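Local coordinates for protein probable ss-1,3-N-acetylglucosaminyltransferase (Staphylococcus aureus subsp. aureus N315, PDB 6H21) that is a probable glycosyltransferase with a family 2 domain of the GT-A clan, here holding uridine-diphosphate-N-acetylglucosamine in a pocket, at residues E250-I255 and K273-L278; K266-A271 and P312-K317; I39-N44 and D113-R118; E104-L109 and F178-I183. All blocks are in the same frame, centred on the assembly; numbering follows the deposited sequence.

Interaction 1: E250-I255 and K273-L278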
loop_
_atom_site.group_PDB
_atom_site.type_symbol
_atom_site.label_atom_id
_atom_site.label_comp_id
_atom_site.label_asym_id
_atom_site.label_seq_id
_atom_site.Cartn_x
_atom_site.Cartn_y
_atom_site.Cartn_z
ATOM N N GLU C 250 -12.019 14.508 24.021
ATOM C CA GLU C 250 -12.356 15.736 24.741
ATOM C C GLU C 250 -11.549 16.923 24.205
ATOM O O GLU C 250 -12.036 18.050 24.220
ATOM C CB GLU C 250 -12.163 15.550 26.253
ATOM C CG GLU C 250 -13.102 14.516 26.860
ATOM C CD GLU C 250 -14.582 14.875 26.862
ATOM O OE1 GLU C 250 -14.902 16.070 27.063
ATOM O OE2 GLU C 250 -15.429 13.952 26.670
ATOM N N ILE C 251 -10.334 16.661 23.703
ATOM C CA ILE C 251 -9.509 17.704 23.098
ATOM C C ILE C 251 -10.221 18.259 21.853
ATOM O O ILE C 251 -10.390 19.481 21.709
ATOM C CB ILE C 251 -8.096 17.176 22.810
ATOM C CG1 ILE C 251 -7.301 17.056 24.117
ATOM C CG2 ILE C 251 -7.380 18.030 21.771
ATOM C CD1 ILE C 251 -6.066 16.207 23.993
ATOM N N TYR C 252 -10.656 17.353 20.967
ATOM C CA TYR C 252 -11.371 17.746 19.746
ATOM C C TYR C 252 -12.678 18.474 20.074
ATOM O O TYR C 252 -12.970 19.484 19.438
ATOM C CB TYR C 252 -11.634 16.529 18.869
ATOM C CG TYR C 252 -10.410 16.028 18.162
ATOM C CD1 TYR C 252 -9.797 16.796 17.190
ATOM C CD2 TYR C 252 -9.867 14.792 18.465
ATOM C CE1 TYR C 252 -8.689 16.331 16.495
ATOM C CE2 TYR C 252 -8.753 14.320 17.801
ATOM C CZ TYR C 252 -8.166 15.094 16.811
ATOM O OH TYR C 252 -7.096 14.625 16.129
ATOM N N LYS C 253 -13.422 17.977 21.084
ATOM C CA LYS C 253 -14.670 18.593 21.552
ATOM C C LYS C 253 -14.404 20.031 22.022
ATOM O O LYS C 253 -15.177 20.920 21.689
ATOM C CB LYS C 253 -15.338 17.792 22.676
ATOM C CG LYS C 253 -15.946 16.455 22.252
ATOM C CD LYS C 253 -17.199 16.054 23.003
ATOM C CE LYS C 253 -16.952 15.388 24.346
ATOM N N ALA C 254 -13.303 20.249 22.750
ATOM C CA ALA C 254 -12.926 21.581 23.274
ATOM C C ALA C 254 -12.647 22.549 22.122
ATOM O O ALA C 254 -13.025 23.712 22.175
ATOM C CB ALA C 254 -11.738 21.513 24.208
ATOM N N ILE C 255 -11.989 22.059 21.073
ATOM C CA ILE C 255 -11.698 22.886 19.916
ATOM C C ILE C 255 -13.006 23.302 19.233
ATOM O O ILE C 255 -13.221 24.475 18.909
ATOM C CB ILE C 255 -10.760 22.142 18.957
ATOM C CG1 ILE C 255 -9.354 22.042 19.546
ATOM C CG2 ILE C 255 -10.767 22.791 17.578
ATOM C CD1 ILE C 255 -8.416 21.183 18.735
ATOM N N LYS C 273 -4.467 20.683 12.723
ATOM C CA LYS C 273 -3.148 20.882 13.297
ATOM C C LYS C 273 -2.945 19.958 14.501
ATOM O O LYS C 273 -1.833 19.441 14.711
ATOM C CB LYS C 273 -2.947 22.353 13.655
ATOM C CG LYS C 273 -2.917 23.277 12.441
ATOM C CD LYS C 273 -1.769 23.003 11.491
ATOM C CE LYS C 273 -2.008 23.634 10.133
ATOM N NZ LYS C 273 -0.801 23.540 9.276
ATOM N N TYR C 274 -4.006 19.726 15.281
ATOM C CA TYR C 274 -3.884 18.831 16.437
ATOM C C TYR C 274 -3.687 17.390 15.935
ATOM O O TYR C 274 -2.876 16.639 16.490
ATOM C CB TYR C 274 -5.055 18.919 17.429
ATOM C CG TYR C 274 -4.782 18.018 18.601
ATOM C CD1 TYR C 274 -3.925 18.414 19.611
ATOM C CD2 TYR C 274 -5.223 16.710 18.604
ATOM C CE1 TYR C 274 -3.569 17.555 20.642
ATOM C CE2 TYR C 274 -4.841 15.827 19.605
ATOM C CZ TYR C 274 -4.017 16.247 20.633
ATOM O OH TYR C 274 -3.646 15.371 21.622
ATOM N N THR C 275 -4.442 17.006 14.902
ATOM C CA THR C 275 -4.326 15.675 14.319
ATOM C C THR C 275 -2.872 15.430 13.880
ATOM O O THR C 275 -2.327 14.361 14.116
ATOM C CB THR C 275 -5.334 15.461 13.180
ATOM O OG1 THR C 275 -6.670 15.558 13.688
ATOM C CG2 THR C 275 -5.144 14.111 12.521
ATOM N N THR C 276 -2.254 16.429 13.243
ATOM C CA THR C 276 -0.861 16.364 12.820
ATOM C C THR C 276 0.037 16.107 14.035
ATOM O O THR C 276 0.869 15.208 14.019
ATOM C CB THR C 276 -0.425 17.628 12.064
ATOM O OG1 THR C 276 -1.296 17.809 10.945
ATOM C CG2 THR C 276 1.010 17.576 11.580
ATOM N N ARG C 277 -0.150 16.899 15.093
ATOM C CA ARG C 277 0.607 16.723 16.328
ATOM C C ARG C 277 0.425 15.292 16.865
ATOM O O ARG C 277 1.394 14.669 17.319
ATOM C CB ARG C 277 0.185 17.769 17.367
ATOM C CG ARG C 277 0.855 17.608 18.724
ATOM C CD ARG C 277 -0.022 16.871 19.711
ATOM N NE ARG C 277 0.800 16.242 20.740
ATOM C CZ ARG C 277 0.520 15.082 21.324
ATOM N NH1 ARG C 277 1.409 14.546 22.146
ATOM N NH2 ARG C 277 -0.627 14.456 21.068
ATOM N N LEU C 278 -0.807 14.783 16.833
ATOM C CA LEU C 278 -1.119 13.461 17.372
ATOM C C LEU C 278 -0.385 12.356 16.588
ATOM O O LEU C 278 0.195 11.412 17.153
ATOM C CB LEU C 278 -2.637 13.273 17.323
ATOM C CG LEU C 278 -3.164 11.950 17.854
ATOM C CD1 LEU C 278 -2.857 11.810 19.327
ATOM C CD2 LEU C 278 -4.656 11.824 17.618
#
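Tyr274 sets its CG trans to the backbone N (chi1 -177°), which carries its ring out from helix 264-281 to meet Ile251 and Tyr252; Tyr252 instead has its CG opposite the carbonyl carbon and reaches back across the gap with its phenol. The two helices follow one another in the chain and form an antiparallel helical hairpin in the TarS-type linker domain. The axes of segments 250-255 and 273-278 approach to 11.5 Å and run at 160°. It is a wide spacing, and the two tyrosines span much of it.

The Tyr274 ring is used on a face, at an edge and at its hydroxyl. Ile251 CG2 sits almost straight above the ring centre, 3.8 Å from the centroid, in a CH-pi contact, while the other branch of Ile251 ends with CD1 3.5 Å from Tyr274 OH. That hydroxyl is hydrogen-bonded to Gln200 of helix 198-207, so the ring is also anchored to a third helix. Against Tyr252 the pair is T-shaped, the edge of Tyr274 being turned to the face of Tyr252 with the planes 89° apart. Here CD2 of Tyr274 comes within 3.8 Å of CZ of Tyr252. Ile255 closes on the base of the same side chain, its CD1 4.3 Å from Tyr274 CB.

Polar atoms finish this otherwise apolar, buried interface. Tyr252 OH has Leu278 CD2 as a neighbour at 4.0 Å, yet it also makes a hydrogen bond. Its partner is Thr275 OG1, 2.6 Å from Tyr252 OH, near the plane of the Tyr252 ring and itself bonded to the backbone oxygen of Ala271.

Interaction 2: K266-A271 and P312-K317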
loop_
_atom_site.group_PDB
_atom_site.type_symbol
_atom_site.label_atom_id
_atom_site.label_comp_id
_atom_site.label_asym_id
_atom_site.label_seq_id
_atom_site.Cartn_x
_atom_site.Cartn_y
_atom_site.Cartn_z
ATOM N N LYS C 266 -11.933 27.826 10.993
ATOM C CA LYS C 266 -10.855 28.006 11.981
ATOM C C LYS C 266 -10.800 26.801 12.932
ATOM O O LYS C 266 -9.705 26.335 13.288
ATOM C CB LYS C 266 -11.049 29.320 12.749
ATOM C CG LYS C 266 -9.912 29.711 13.691
ATOM C CD LYS C 266 -8.527 29.775 13.048
ATOM C CE LYS C 266 -7.429 29.991 14.072
ATOM N NZ LYS C 266 -6.090 30.054 13.448
ATOM N N ARG C 267 -11.967 26.294 13.354
ATOM C CA ARG C 267 -12.017 25.070 14.193
ATOM C C ARG C 267 -11.466 23.848 13.432
ATOM O O ARG C 267 -10.686 23.040 14.000
ATOM C CB ARG C 267 -13.448 24.857 14.687
ATOM C CG ARG C 267 -13.909 25.910 15.684
ATOM C CD ARG C 267 -15.409 25.900 15.857
ATOM N NE ARG C 267 -15.853 26.756 16.942
ATOM C CZ ARG C 267 -17.124 26.882 17.303
ATOM N NH1 ARG C 267 -18.065 26.272 16.599
ATOM N NH2 ARG C 267 -17.440 27.615 18.355
ATOM N N HIS C 268 -11.870 23.693 12.160
ATOM C CA HIS C 268 -11.354 22.637 11.285
ATOM C C HIS C 268 -9.828 22.713 11.210
ATOM O O HIS C 268 -9.147 21.702 11.259
ATOM C CB HIS C 268 -11.938 22.723 9.870
ATOM C CG HIS C 268 -13.402 22.447 9.767
ATOM N ND1 HIS C 268 -14.039 21.504 10.557
ATOM C CD2 HIS C 268 -14.351 22.964 8.947
ATOM C CE1 HIS C 268 -15.327 21.479 10.251
ATOM N NE2 HIS C 268 -15.540 22.354 9.250
ATOM N N GLN C 269 -9.303 23.933 11.079
ATOM C CA GLN C 269 -7.861 24.152 10.958
ATOM C C GLN C 269 -7.159 23.734 12.252
ATOM O O GLN C 269 -6.150 23.063 12.202
ATOM C CB GLN C 269 -7.539 25.611 10.655
ATOM C CG GLN C 269 -6.051 25.851 10.452
ATOM C CD GLN C 269 -5.722 27.320 10.420
ATOM O OE1 GLN C 269 -6.151 28.095 11.279
ATOM N NE2 GLN C 269 -4.959 27.714 9.414
ATOM N N LEU C 270 -7.686 24.171 13.402
ATOM C CA LEU C 270 -7.069 23.826 14.688
ATOM C C LEU C 270 -7.099 22.304 14.912
ATOM O O LEU C 270 -6.142 21.731 15.404
ATOM C CB LEU C 270 -7.807 24.571 15.799
ATOM C CG LEU C 270 -7.522 26.068 15.865
ATOM C CD1 LEU C 270 -8.526 26.757 16.768
ATOM C CD2 LEU C 270 -6.099 26.334 16.337
ATOM N N ALA C 271 -8.228 21.682 14.581
ATOM C CA ALA C 271 -8.435 20.254 14.702
ATOM C C ALA C 271 -7.438 19.484 13.816
ATOM O O ALA C 271 -6.879 18.479 14.249
ATOM C CB ALA C 271 -9.864 19.935 14.353
ATOM N N PRO C 312 -14.753 16.021 12.212
ATOM C CA PRO C 312 -15.138 16.291 10.826
ATOM C C PRO C 312 -13.977 16.101 9.838
ATOM O O PRO C 312 -12.837 16.465 10.118
ATOM C CB PRO C 312 -15.617 17.750 10.857
ATOM C CG PRO C 312 -16.043 17.985 12.300
ATOM C CD PRO C 312 -15.127 17.113 13.129
ATOM N N ARG C 313 -14.313 15.495 8.698
ATOM C CA ARG C 313 -13.392 15.216 7.625
ATOM C C ARG C 313 -12.868 16.536 7.044
ATOM O O ARG C 313 -11.793 16.560 6.495
ATOM C CB ARG C 313 -14.086 14.356 6.567
ATOM C CG ARG C 313 -14.018 12.867 6.873
ATOM C CD ARG C 313 -14.567 12.001 5.755
ATOM N NE ARG C 313 -14.318 10.593 6.031
ATOM C CZ ARG C 313 -13.214 9.939 5.685
ATOM N NH1 ARG C 313 -12.183 10.592 5.173
ATOM N NH2 ARG C 313 -13.130 8.637 5.888
ATOM N N ASP C 314 -13.619 17.626 7.229
ATOM C CA ASP C 314 -13.229 18.962 6.754
ATOM C C ASP C 314 -11.894 19.410 7.379
ATOM O O ASP C 314 -11.225 20.295 6.826
ATOM C CB ASP C 314 -14.346 19.975 7.025
ATOM C CG ASP C 314 -15.496 19.929 6.025
ATOM O OD1 ASP C 314 -15.318 19.410 4.898
ATOM O OD2 ASP C 314 -16.553 20.403 6.359
ATOM N N SER C 315 -11.500 18.802 8.514
ATOM C CA SER C 315 -10.222 19.121 9.178
ATOM C C SER C 315 -9.033 18.452 8.479
ATOM O O SER C 315 -7.920 18.866 8.713
ATOM C CB SER C 315 -10.243 18.747 10.644
ATOM O OG SER C 315 -10.323 17.343 10.815
ATOM N N ASP C 316 -9.281 17.383 7.706
ATOM C CA ASP C 316 -8.243 16.534 7.156
ATOM C C ASP C 316 -7.349 17.295 6.169
ATOM O O ASP C 316 -6.189 17.016 6.106
ATOM C CB ASP C 316 -8.820 15.278 6.482
ATOM C CG ASP C 316 -9.432 14.304 7.483
ATOM O OD1 ASP C 316 -9.293 14.583 8.703
ATOM O OD2 ASP C 316 -10.002 13.248 7.032
ATOM N N LYS C 317 -7.891 18.244 5.409
ATOM C CA LYS C 317 -7.092 19.013 4.463
ATOM C C LYS C 317 -6.040 19.853 5.192
ATOM O O LYS C 317 -5.119 20.320 4.562
ATOM C CB LYS C 317 -7.969 19.922 3.599
ATOM C CG LYS C 317 -8.749 21.020 4.315
ATOM C CD LYS C 317 -9.593 21.816 3.332
ATOM C CE LYS C 317 -10.530 22.811 3.970
ATOM N NZ LYS C 317 -11.707 22.129 4.563
#
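Pro312 opens the contact by laying its CB 3.8 Å from CE1 of His268, the proline and imidazole side chains crossing at about a right angle. Arg313, next in line, turns from the interface: it pairs with Glu328 and makes a cation-pi contact with Tyr294 of the second subunit, another copy of this protein. Asp314 then brings its methylene over the imidazole, with CB 3.5 Å from the centroid of the His268 ring in a CH-pi contact. The two side chains run alongside each other in the same direction, but the carboxylate plane is turned 71° from the ring, and one face of the imidazole is met by carbon, Asp314 CB.

Ser315 marks the tightest approach of the backbones, its CA 4.3 Å from that of His268. CB of Ser315 lies 3.2 Å from His268 O and 3.9 Å from Ala271 CB. With chi1 at 67° its hydroxyl folds back between N and carbonyl carbon, and OG donates to Pro312 O at 2.8 Å, nearly in line with that carbonyl. Ser315 N gives the same Pro312 O a second bond, which ties up the 3-10 turn from within. Lys317 curls back, its NZ reaching a lone pair of Asp314 O at 3.0 Å in the carbonyl plane, and also pairs with Glu265.

The connection between helices 294-308 and 324-332 thus lies against helix 264-281 in the linker domain. Tyr256 at the end of helix 242-256 fills in beside it, bonding His268 ND1 and touching Ala271, Pro312 and Ser315.

Interaction 3: I39-N44 and D113-R118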
loop_
_atom_site.group_PDB
_atom_site.type_symbol
_atom_site.label_atom_id
_atom_site.label_comp_id
_atom_site.label_asym_id
_atom_site.label_seq_id
_atom_site.Cartn_x
_atom_site.Cartn_y
_atom_site.Cartn_z
ATOM N N ILE C 39 11.600 22.785 46.545
ATOM C CA ILE C 39 10.969 23.786 47.390
ATOM C C ILE C 39 11.886 25.011 47.479
ATOM O O ILE C 39 11.412 26.144 47.381
ATOM C CB ILE C 39 10.600 23.219 48.774
ATOM C CG1 ILE C 39 9.468 22.201 48.657
ATOM C CG2 ILE C 39 10.238 24.341 49.741
ATOM C CD1 ILE C 39 9.173 21.463 49.940
ATOM N N SER C 40 13.189 24.772 47.687
ATOM C CA SER C 40 14.179 25.849 47.789
ATOM C C SER C 40 14.174 26.715 46.517
ATOM O O SER C 40 14.333 27.940 46.593
ATOM C CB SER C 40 15.549 25.292 48.071
ATOM O OG SER C 40 15.576 24.581 49.311
ATOM N N SER C 41 13.989 26.082 45.350
ATOM C CA SER C 41 13.952 26.817 44.084
ATOM C C SER C 41 12.736 27.753 44.042
ATOM O O SER C 41 12.803 28.794 43.403
ATOM C CB SER C 41 14.017 25.895 42.874
ATOM O OG SER C 41 12.736 25.410 42.489
ATOM N N VAL C 42 11.643 27.388 44.721
ATOM C CA VAL C 42 10.454 28.253 44.774
ATOM C C VAL C 42 10.623 29.356 45.827
ATOM O O VAL C 42 10.180 30.492 45.622
ATOM C CB VAL C 42 9.162 27.469 45.041
ATOM C CG1 VAL C 42 7.956 28.401 45.106
ATOM C CG2 VAL C 42 8.948 26.392 44.000
ATOM N N LEU C 43 11.241 29.030 46.965
ATOM C CA LEU C 43 11.359 30.003 48.046
ATOM C C LEU C 43 12.433 31.059 47.745
ATOM O O LEU C 43 12.375 32.147 48.327
ATOM C CB LEU C 43 11.617 29.275 49.369
ATOM C CG LEU C 43 10.429 28.461 49.878
ATOM C CD1 LEU C 43 10.694 27.928 51.271
ATOM C CD2 LEU C 43 9.148 29.281 49.860
ATOM N N ASN C 44 13.351 30.774 46.810
ATOM C CA ASN C 44 14.462 31.685 46.461
ATOM C C ASN C 44 14.142 32.446 45.159
ATOM O O ASN C 44 15.000 32.645 44.303
ATOM C CB ASN C 44 15.793 30.924 46.398
ATOM C CG ASN C 44 16.216 30.349 47.741
ATOM O OD1 ASN C 44 15.858 30.869 48.804
ATOM N ND2 ASN C 44 17.003 29.281 47.720
ATOM N N ASP C 113 10.952 19.073 39.648
ATOM C CA ASP C 113 11.559 20.077 38.706
ATOM C C ASP C 113 12.067 21.297 39.498
ATOM O O ASP C 113 11.971 21.324 40.721
ATOM C CB ASP C 113 10.560 20.467 37.610
ATOM C CG ASP C 113 10.124 19.311 36.710
ATOM O OD1 ASP C 113 10.909 18.360 36.551
ATOM O OD2 ASP C 113 8.980 19.376 36.190
ATOM N N LEU C 114 12.653 22.280 38.804
ATOM C CA LEU C 114 13.311 23.444 39.434
ATOM C C LEU C 114 12.883 24.726 38.708
ATOM O O LEU C 114 12.857 24.758 37.477
ATOM C CB LEU C 114 14.831 23.295 39.337
ATOM C CG LEU C 114 15.429 22.024 39.930
ATOM C CD1 LEU C 114 16.904 21.892 39.551
ATOM C CD2 LEU C 114 15.256 22.020 41.440
ATOM N N LEU C 115 12.547 25.767 39.479
ATOM C CA LEU C 115 12.338 27.112 38.932
ATOM C C LEU C 115 13.671 27.873 38.909
ATOM O O LEU C 115 14.456 27.809 39.859
ATOM C CB LEU C 115 11.327 27.871 39.796
ATOM C CG LEU C 115 9.876 27.419 39.708
ATOM C CD1 LEU C 115 8.971 28.418 40.409
ATOM C CD2 LEU C 115 9.444 27.237 38.256
ATOM N N HIS C 116 13.916 28.597 37.815
ATOM C CA HIS C 116 14.893 29.678 37.796
ATOM C C HIS C 116 14.465 30.731 38.835
ATOM O O HIS C 116 13.282 30.967 39.038
ATOM C CB HIS C 116 15.001 30.215 36.364
ATOM C CG HIS C 116 16.163 31.107 36.119
ATOM N ND1 HIS C 116 16.203 32.405 36.593
ATOM C CD2 HIS C 116 17.309 30.911 35.433
ATOM C CE1 HIS C 116 17.343 32.960 36.226
ATOM N NE2 HIS C 116 18.032 32.063 35.499
ATOM N N GLU C 117 15.437 31.378 39.488
ATOM C CA GLU C 117 15.138 32.372 40.550
ATOM C C GLU C 117 14.306 33.541 39.997
ATOM O O GLU C 117 13.574 34.168 40.759
ATOM C CB GLU C 117 16.417 32.864 41.245
ATOM C CG GLU C 117 17.378 33.637 40.343
ATOM C CD GLU C 117 18.640 34.152 41.037
ATOM O OE1 GLU C 117 18.985 33.648 42.132
ATOM O OE2 GLU C 117 19.292 35.053 40.482
ATOM N N ARG C 118 14.398 33.819 38.691
ATOM C CA ARG C 118 13.698 34.955 38.066
ATOM C C ARG C 118 12.326 34.566 37.494
ATOM O O ARG C 118 11.596 35.460 37.007
ATOM C CB ARG C 118 14.534 35.543 36.929
ATOM C CG ARG C 118 15.857 36.141 37.375
ATOM C CD ARG C 118 16.625 36.713 36.198
ATOM N NE ARG C 118 15.837 37.770 35.570
ATOM C CZ ARG C 118 15.914 39.068 35.870
ATOM N NH1 ARG C 118 16.888 39.531 36.638
ATOM N NH2 ARG C 118 15.016 39.898 35.374
HETATM O O HOH W 1 15.125 29.493 42.497
#
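Ser41 meets Leu115 through its hydroxyl: OG accepts from Leu115 N at 3.0 Å, an almost straight bond (165°). Its chi1 of 86° turns OG in beside its own helix. Leu115 belongs to the short strand 114-115, which pairs with strand 222-225 in the sheet of the GT-A domain. The carbonyl of Ser41 takes part as well, for a water donates to Ser41 O at 2.6 Å and to Leu115 O at 3.2 Å.

Val42 supplies the apolar share. Its CG2 packs 4.1 Å from Leu115 CD1, on the side of the helix that rests on Leu54 of the sheet. At Asn44, where the chain leaves helical geometry, the backbone oxygen lies 3.4 Å from Glu117 CB. Just beside it His116 ND1 accepts from Arg118 N in the ring plane, a cap for the turn leading into helix 119-129.

A strand of two residues just past an apparent DxD motif, Asp110 and Asp112 at manganese, is thus held by a direct bond and a water bridge as well as by its sheet partner. Ser41 OG accepts from Leu115 N while it bonds Thr38 O, so one hydroxyl ties the last turn of helix 35-43 to the strand.

Interaction 4: E104-L109 and F178-I183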
loop_
_atom_site.group_PDB
_atom_site.type_symbol
_atom_site.label_atom_id
_atom_site.label_comp_id
_atom_site.label_asym_id
_atom_site.label_seq_id
_atom_site.Cartn_x
_atom_site.Cartn_y
_atom_site.Cartn_z
ATOM N N GLU C 104 -3.903 35.955 41.256
ATOM C CA GLU C 104 -4.124 36.507 39.931
ATOM C C GLU C 104 -3.767 35.455 38.873
ATOM O O GLU C 104 -4.487 35.265 37.914
ATOM C CB GLU C 104 -3.264 37.760 39.756
ATOM C CG GLU C 104 -3.654 38.594 38.550
ATOM C CD GLU C 104 -2.911 39.913 38.367
ATOM O OE1 GLU C 104 -3.084 40.513 37.280
ATOM O OE2 GLU C 104 -2.162 40.343 39.289
ATOM N N TYR C 105 -2.622 34.797 39.081
ATOM C CA TYR C 105 -2.119 33.735 38.228
ATOM C C TYR C 105 -1.776 32.502 39.077
ATOM O O TYR C 105 -1.364 32.633 40.218
ATOM C CB TYR C 105 -0.851 34.190 37.504
ATOM C CG TYR C 105 -1.047 35.208 36.414
ATOM C CD1 TYR C 105 -1.366 34.818 35.125
ATOM C CD2 TYR C 105 -0.878 36.562 36.657
ATOM C CE1 TYR C 105 -1.534 35.745 34.109
ATOM C CE2 TYR C 105 -1.030 37.504 35.650
ATOM C CZ TYR C 105 -1.368 37.095 34.371
ATOM O OH TYR C 105 -1.525 38.004 33.362
ATOM N N VAL C 106 -1.908 31.313 38.478
ATOM C CA VAL C 106 -1.333 30.106 39.022
ATOM C C VAL C 106 -0.181 29.634 38.125
ATOM O O VAL C 106 -0.095 29.947 36.919
ATOM C CB VAL C 106 -2.375 28.987 39.215
ATOM C CG1 VAL C 106 -3.494 29.406 40.165
ATOM C CG2 VAL C 106 -2.927 28.484 37.891
ATOM N N PHE C 107 0.701 28.851 38.735
ATOM C CA PHE C 107 1.817 28.231 38.054
ATOM C C PHE C 107 1.964 26.801 38.580
ATOM O O PHE C 107 2.182 26.589 39.790
ATOM C CB PHE C 107 3.103 29.037 38.246
ATOM C CG PHE C 107 4.195 28.609 37.306
ATOM C CD1 PHE C 107 4.730 27.334 37.377
ATOM C CD2 PHE C 107 4.655 29.454 36.313
ATOM C CE1 PHE C 107 5.717 26.922 36.491
ATOM C CE2 PHE C 107 5.630 29.034 35.418
ATOM C CZ PHE C 107 6.167 27.775 35.513
ATOM N N PHE C 108 1.849 25.821 37.677
ATOM C CA PHE C 108 1.993 24.423 38.055
ATOM C C PHE C 108 3.475 24.034 38.000
ATOM O O PHE C 108 4.150 24.170 36.980
ATOM C CB PHE C 108 1.103 23.520 37.192
ATOM C CG PHE C 108 -0.368 23.820 37.322
ATOM C CD1 PHE C 108 -1.085 23.386 38.425
ATOM C CD2 PHE C 108 -1.028 24.569 36.362
ATOM C CE1 PHE C 108 -2.436 23.682 38.557
ATOM C CE2 PHE C 108 -2.380 24.861 36.495
ATOM C CZ PHE C 108 -3.083 24.409 37.585
ATOM N N LEU C 109 3.958 23.533 39.134
ATOM C CA LEU C 109 5.307 23.036 39.300
ATOM C C LEU C 109 5.222 21.572 39.729
ATOM O O LEU C 109 4.559 21.261 40.690
ATOM C CB LEU C 109 6.018 23.884 40.356
ATOM C CG LEU C 109 7.368 23.362 40.838
ATOM C CD1 LEU C 109 8.396 23.340 39.709
ATOM C CD2 LEU C 109 7.863 24.193 42.004
ATOM N N PHE C 178 -0.782 30.545 34.225
ATOM C CA PHE C 178 -2.163 30.646 33.766
ATOM C C PHE C 178 -2.940 31.687 34.592
ATOM O O PHE C 178 -2.916 31.639 35.785
ATOM C CB PHE C 178 -2.888 29.313 33.974
ATOM C CG PHE C 178 -2.434 28.135 33.148
ATOM C CD1 PHE C 178 -1.399 27.316 33.575
ATOM C CD2 PHE C 178 -3.099 27.795 31.984
ATOM C CE1 PHE C 178 -1.021 26.207 32.840
ATOM C CE2 PHE C 178 -2.712 26.685 31.249
ATOM C CZ PHE C 178 -1.677 25.893 31.679
ATOM N N LYS C 179 -3.695 32.566 33.928
ATOM C CA LYS C 179 -4.554 33.545 34.606
ATOM C C LYS C 179 -5.728 32.811 35.269
ATOM O O LYS C 179 -6.465 32.080 34.629
ATOM C CB LYS C 179 -5.050 34.609 33.623
ATOM C CG LYS C 179 -5.911 35.693 34.259
ATOM C CD LYS C 179 -6.220 36.842 33.331
ATOM C CE LYS C 179 -5.209 37.962 33.457
ATOM N NZ LYS C 179 -5.511 39.078 32.536
ATOM N N LYS C 180 -5.898 33.042 36.569
ATOM C CA LYS C 180 -6.804 32.254 37.399
ATOM C C LYS C 180 -8.276 32.494 37.009
ATOM O O LYS C 180 -9.100 31.575 37.085
ATOM C CB LYS C 180 -6.551 32.572 38.878
ATOM C CG LYS C 180 -7.354 31.723 39.858
ATOM C CD LYS C 180 -6.966 30.257 39.846
ATOM C CE LYS C 180 -7.998 29.331 40.457
ATOM N NZ LYS C 180 -8.625 29.880 41.682
ATOM N N SER C 181 -8.617 33.718 36.602
ATOM C CA SER C 181 -10.022 34.077 36.329
ATOM C C SER C 181 -10.569 33.265 35.142
ATOM O O SER C 181 -11.752 32.923 35.092
ATOM C CB SER C 181 -10.157 35.565 36.111
ATOM O OG SER C 181 -9.359 35.984 35.009
ATOM N N VAL C 182 -9.702 32.943 34.177
ATOM C CA VAL C 182 -10.077 32.123 33.022
ATOM C C VAL C 182 -10.448 30.713 33.514
ATOM O O VAL C 182 -11.449 30.118 33.072
ATOM C CB VAL C 182 -8.942 32.096 31.978
ATOM C CG1 VAL C 182 -9.218 31.105 30.859
ATOM C CG2 VAL C 182 -8.646 33.480 31.409
ATOM N N ILE C 183 -9.628 30.176 34.418
ATOM C CA ILE C 183 -9.853 28.862 35.006
ATOM C C ILE C 183 -11.170 28.874 35.810
ATOM O O ILE C 183 -11.954 27.930 35.702
ATOM C CB ILE C 183 -8.625 28.430 35.842
ATOM C CG1 ILE C 183 -7.449 28.037 34.939
ATOM C CG2 ILE C 183 -8.969 27.310 36.818
ATOM C CD1 ILE C 183 -6.112 28.028 35.646
HETATM O O HOH W 2 -7.006 36.185 37.533
HETATM O O HOH W 3 -3.030 40.277 33.321
#
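Val106 and Phe178 form an antiparallel hydrogen-bonded pair, each serving as donor and acceptor: Val106 N reaches Phe178 O at 2.9 Å, and Phe178 N reaches Val106 O at 2.8 Å. The pair joins strand 105-108 to strand 177-179 in the central sheet of the GT-A domain. Tyr105 and Lys179 make the adjoining non-hydrogen-bonded pair.

Past Lys179, the N-cap, the chain turns into helix 180-185, and Glu104 O serves its start twice. Lys180 N donates to Glu104 O at 3.0 Å, nearly straight at 176° though tilted from the carbonyl plane, and a water donating to Glu104 O at 2.7 Å accepts from Ser181 N. A second water joins the side chains of the Tyr105-Lys179 pair, donating a hydrogen bond to Tyr105 OH at 2.7 Å and accepting from Lys179 NZ at 2.9 Å; Tyr105 OH bonds Ser132 O as well.

The other face is apolar. Val106 CG1 touches Lys180 CD at 3.6 Å, and its CG2 meets Ile183. The Phe108 and Phe178 rings meet with planes 68° apart, and Phe178 also packs on Phe202 and Phe206. The Lys180 chain bends at chi2, skirting Val106 so that its ammonium ends at Asp184, Ser101 O and Leu98 O.

With a carboxylate and two carbonyls around it, this buried lysine would be expected to keep its charge, while the Glu104 carbonyl satisfies Lys180 N and a water satisfies Ser181 N at the start of the helix.

Interactions 3 and 4 come first along the chain, with alternating segments, and share the central sheet of the glycosyltransferase family 2 region. Their centres are about 18 Å apart, and they touch where Val42 and Leu115 of interaction 3 pack on Leu109 and Phe107 of interaction 4. Interactions 1 and 2 follow, likewise interleaved, in the linker region; their centres are about 9 Å apart and both use helix 264-281, with Ile255 resting against Arg267 and Leu270. Between the pairs the distances grow to about 41 Å for the centres of interactions 2 and 3. The chain thus builds a sheet-based domain and then a helical one, each knit internally by crossing contacts.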